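Local atomic coordinates of DUF4442 domain-containing protein (Pseudomonas aeruginosa, PDB entry 1YOC), a protein that is of unknown function but has a hotdog fold related to PaaI-type thioesterases, and so may act on acyl thioesters. Residues 11-14 and 15-19; 19-22 and 23-27. One frame throughout, in Å; residues are numbered along the deposited sequence.

Overall arrangement
Both contacts are local and lie near the N-terminus, before the first strand of the six-stranded antiparallel sheet of this hotdog-type subunit. Contact 1 comes first along the chain: residues 11-14 close helix 2-13, and residues 15-19 open helix 15-25. Contact 2 follows from Ser19, which the two share, and runs along the second half of helix 15-25 into the loop beyond it. Their centres are about 10 Å apart and lie on the same side of the chain's centre. Together they define both ends of helix 15-25: the corner at its start faces strand 35-40, whereas its finish reaches the second subunit of the dimer.

Contact 1. Residues 11-14 and 15-19; sequences QQVG and PAQFS
Gln11 brings its backbone against the ring of Phe18, with its N 3.8 Å from Phe18 CD1. The two residues stand on successive helices, 2-13 and 15-25, which join in a helix-helix corner hinged on one glycine, Gly14. The Phe18 side chain leaves with CG anti to the backbone N (chi1 176°), which carries its ring back beside helix 2-13; there Met7 and Tyr10 also pack on it, and Gln35 of strand 35-40 touches it too. The Gln11 side chain meets Phe36 of the same strand.

Val13, just before the corner, touches Gln17 through one branch: CG2, lodged between its own backbone N and carbonyl carbon, lies 3.3 Å from Gln17 CB. The two side chains cross obliquely. Gly14 is then the first residue past helix 2-13 to leave helical angles, with a positive phi of 164° that glycine adopts readily, and it also takes the N-cap position of helix 15-25. Pro15 follows it as the first residue of the new helix. The carbonyl of Gly14 accepts the first bond of that helix, from Phe18 N to Gly14 O at 2.9 Å, the donor tilted out of the carbonyl plane. One residue on, Ser19 N bonds to Pro15 O, an oxygen that also receives the side-chain amide of Gln35. Bending at chi2 (89°), the Gln17 side chain folds back over the hinge and places its NE2 a close 3.0 Å from Gly14 CA.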
loop_
_atom_site.group_PDB
_atom_site.type_symbol
_atom_site.label_atom_id
_atom_site.label_comp_id
_atom_site.label_asym_id
_atom_site.label_seq_id
_atom_site.Cartn_x
_atom_site.Cartn_y
_atom_site.Cartn_z
ATOM N N GLN B 11 18.326 14.305 0.575
ATOM C CA GLN B 11 19.064 13.064 0.858
ATOM C C GLN B 11 20.519 13.513 1.093
ATOM O O GLN B 11 21.221 13.041 2.008
ATOM C CB GLN B 11 18.980 12.109 -0.330
ATOM C CG GLN B 11 19.885 10.896 -0.183
ATOM C CD GLN B 11 20.463 10.480 -1.529
ATOM O OE1 GLN B 11 19.998 10.936 -2.592
ATOM N NE2 GLN B 11 21.459 9.597 -1.502
ATOM N N GLN B 12 20.940 14.469 0.281
ATOM C CA GLN B 12 22.280 15.011 0.386
ATOM C C GLN B 12 22.550 15.754 1.687
ATOM O O GLN B 12 23.694 15.812 2.119
ATOM C CB GLN B 12 22.577 15.942 -0.798
ATOM C CG GLN B 12 22.573 15.273 -2.175
ATOM C CD GLN B 12 23.725 14.275 -2.381
ATOM O OE1 GLN B 12 23.618 13.080 -2.051
ATOM N NE2 GLN B 12 24.845 14.772 -2.928
ATOM N N VAL B 13 21.545 16.327 2.340
ATOM C CA VAL B 13 21.861 17.029 3.591
ATOM C C VAL B 13 21.931 16.147 4.827
ATOM O O VAL B 13 22.822 16.338 5.646
ATOM C CB VAL B 13 20.904 18.195 3.915
ATOM C CG1 VAL B 13 20.527 18.915 2.653
ATOM C CG2 VAL B 13 19.715 17.708 4.680
ATOM N N GLY B 14 21.019 15.189 4.984
ATOM C CA GLY B 14 21.091 14.334 6.165
ATOM C C GLY B 14 19.812 13.543 6.430
ATOM O O GLY B 14 18.750 13.939 5.947
ATOM N N PRO B 15 19.872 12.427 7.190
ATOM C CA PRO B 15 18.661 11.630 7.463
ATOM C C PRO B 15 17.562 12.309 8.249
ATOM O O PRO B 15 16.394 12.265 7.846
ATOM C CB PRO B 15 19.196 10.370 8.172
ATOM C CG PRO B 15 20.517 10.816 8.734
ATOM C CD PRO B 15 21.082 11.725 7.656
ATOM N N ALA B 16 17.908 12.942 9.367
ATOM C CA ALA B 16 16.878 13.609 10.156
ATOM C C ALA B 16 16.224 14.755 9.353
ATOM O O ALA B 16 15.018 15.013 9.478
ATOM C CB ALA B 16 17.478 14.151 11.486
ATOM N N GLN B 17 17.010 15.445 8.535
ATOM C CA GLN B 17 16.438 16.529 7.734
ATOM C C GLN B 17 15.561 15.914 6.635
ATOM O O GLN B 17 14.506 16.446 6.312
ATOM C CB GLN B 17 17.529 17.397 7.087
ATOM C CG GLN B 17 18.465 18.162 8.083
ATOM C CD GLN B 17 19.717 17.356 8.515
ATOM O OE1 GLN B 17 20.677 17.917 9.068
ATOM N NE2 GLN B 17 19.705 16.048 8.269
ATOM N N PHE B 18 16.025 14.827 6.023
ATOM C CA PHE B 18 15.219 14.189 4.962
ATOM C C PHE B 18 13.910 13.722 5.582
ATOM O O PHE B 18 12.829 13.905 4.997
ATOM C CB PHE B 18 15.966 12.986 4.365
ATOM C CG PHE B 18 15.175 12.236 3.353
ATOM C CD1 PHE B 18 15.178 12.638 2.001
ATOM C CD2 PHE B 18 14.358 11.186 3.747
ATOM C CE1 PHE B 18 14.378 12.016 1.060
ATOM C CE2 PHE B 18 13.523 10.532 2.814
ATOM C CZ PHE B 18 13.530 10.955 1.449
ATOM N N SER B 19 13.994 13.130 6.775
ATOM C CA SER B 19 12.800 12.639 7.446
ATOM C C SER B 19 11.796 13.745 7.719
ATOM O O SER B 19 10.579 13.543 7.559
ATOM C CB SER B 19 13.158 11.924 8.754
ATOM O OG SER B 19 13.809 10.678 8.500
#

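Contact 2. Residues 19-22 and 23-27; sequences SAMI and GQFAP
Phe25 N donates to Met21 O at 2.8 Å, a nearly straight bond (162°) with the donor close to the line of the C=O axis. One residue farther on, Ala26 N reaches Ile22 O at 3.0 Å, and two residues before Phe25, Gly23 N reaches Ser19 O at 3.1 Å. Gln24 N is shared: its bond to Ala20 O is 3.2 Å long, and it also makes a weak one to Met21 O. Met21 O thus takes one firm i to i+4 bond from Phe25 N and a weak i to i+3 one from Gln24 N, as the helix nears its end.

These bonds build the last turns of helix 15-25. Ala26 is the first residue to leave helical angles, and Pro27, lacking an N-H, cannot continue the ladder even though its N lies near Ile22 O. In this hotdog-type dimer the exit of the helix abuts the partner: Ala26 packs on His57 and Pro27 on Arg52 of the second subunit.

Among the side chains, Met21 and Phe25 cross at about a right angle, with Met21 CG 4.0 Å from Phe25 CD2. The Phe25 ring also turns its edge to Met21 O, at 3.4 Å from CD2, while CG of Gln24 lies over one ring face toward the rim. Met21 itself packs against Met6, Met7 and Tyr10 of helix 2-13. Ile22 sends CG1 anti to the backbone N (chi1 -152°), toward Ala26 CB at 4.1 Å; beyond this pair, Met7, Phe29 and Pro34 touch the buried isoleucine.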
loop_
_atom_site.group_PDB
_atom_site.type_symbol
_atom_site.label_atom_id
_atom_site.label_comp_id
_atom_site.label_asym_id
_atom_site.label_seq_id
_atom_site.Cartn_x
_atom_site.Cartn_y
_atom_site.Cartn_z
ATOM N N SER B 19 13.994 13.130 6.775
ATOM C CA SER B 19 12.800 12.639 7.446
ATOM C C SER B 19 11.796 13.745 7.719
ATOM O O SER B 19 10.579 13.543 7.559
ATOM C CB SER B 19 13.158 11.924 8.754
ATOM O OG SER B 19 13.809 10.678 8.500
ATOM N N ALA B 20 12.283 14.912 8.120
ATOM C CA ALA B 20 11.361 16.031 8.420
ATOM C C ALA B 20 10.778 16.602 7.145
ATOM O O ALA B 20 9.593 17.030 7.090
ATOM C CB ALA B 20 12.087 17.140 9.196
ATOM N N MET B 21 11.589 16.618 6.096
ATOM C CA MET B 21 11.085 17.152 4.849
ATOM C C MET B 21 9.974 16.228 4.315
ATOM O O MET B 21 8.881 16.680 3.938
ATOM C CB MET B 21 12.225 17.287 3.817
ATOM C CG MET B 21 11.796 17.746 2.413
ATOM S SD MET B 21 10.995 16.427 1.379
ATOM C CE MET B 21 12.451 15.260 1.101
ATOM N N ILE B 22 10.209 14.927 4.308
ATOM C CA ILE B 22 9.177 14.084 3.710
ATOM C C ILE B 22 7.886 14.107 4.544
ATOM O O ILE B 22 6.799 14.066 4.001
ATOM C CB ILE B 22 9.761 12.663 3.434
ATOM C CG1 ILE B 22 9.023 12.024 2.244
ATOM C CG2 ILE B 22 9.724 11.857 4.656
ATOM C CD1 ILE B 22 9.665 10.759 1.701
ATOM N N GLY B 23 8.020 14.235 5.862
ATOM C CA GLY B 23 6.866 14.307 6.740
ATOM C C GLY B 23 5.981 15.508 6.409
ATOM O O GLY B 23 4.739 15.470 6.531
ATOM N N GLN B 24 6.618 16.576 5.948
ATOM C CA GLN B 24 5.865 17.781 5.615
ATOM C C GLN B 24 5.397 17.823 4.162
ATOM O O GLN B 24 4.257 18.219 3.875
ATOM C CB GLN B 24 6.720 19.026 5.911
ATOM C CG GLN B 24 6.010 20.368 5.526
ATOM C CD GLN B 24 5.011 20.806 6.580
ATOM O OE1 GLN B 24 3.965 21.431 6.287
ATOM N NE2 GLN B 24 5.322 20.488 7.817
ATOM N N PHE B 25 6.251 17.365 3.248
ATOM C CA PHE B 25 5.903 17.503 1.853
ATOM C C PHE B 25 5.334 16.323 1.058
ATOM O O PHE B 25 4.857 16.511 -0.084
ATOM C CB PHE B 25 7.105 18.165 1.178
ATOM C CG PHE B 25 7.378 19.575 1.719
ATOM C CD1 PHE B 25 6.615 20.675 1.269
ATOM C CD2 PHE B 25 8.369 19.799 2.677
ATOM C CE1 PHE B 25 6.844 21.976 1.767
ATOM C CE2 PHE B 25 8.605 21.120 3.186
ATOM C CZ PHE B 25 7.836 22.199 2.723
ATOM N N ALA B 26 5.364 15.119 1.641
ATOM C CA ALA B 26 4.725 13.923 0.992
ATOM C C ALA B 26 4.461 13.126 2.255
ATOM O O ALA B 26 5.016 12.049 2.454
ATOM C CB ALA B 26 5.742 13.190 0.098
ATOM N N PRO B 27 3.581 13.655 3.126
ATOM C CA PRO B 27 3.282 13.035 4.403
ATOM C C PRO B 27 3.164 11.556 4.606
ATOM O O PRO B 27 3.819 11.022 5.506
ATOM C CB PRO B 27 2.051 13.795 4.886
ATOM C CG PRO B 27 2.245 15.161 4.242
ATOM C CD PRO B 27 2.613 14.745 2.854
#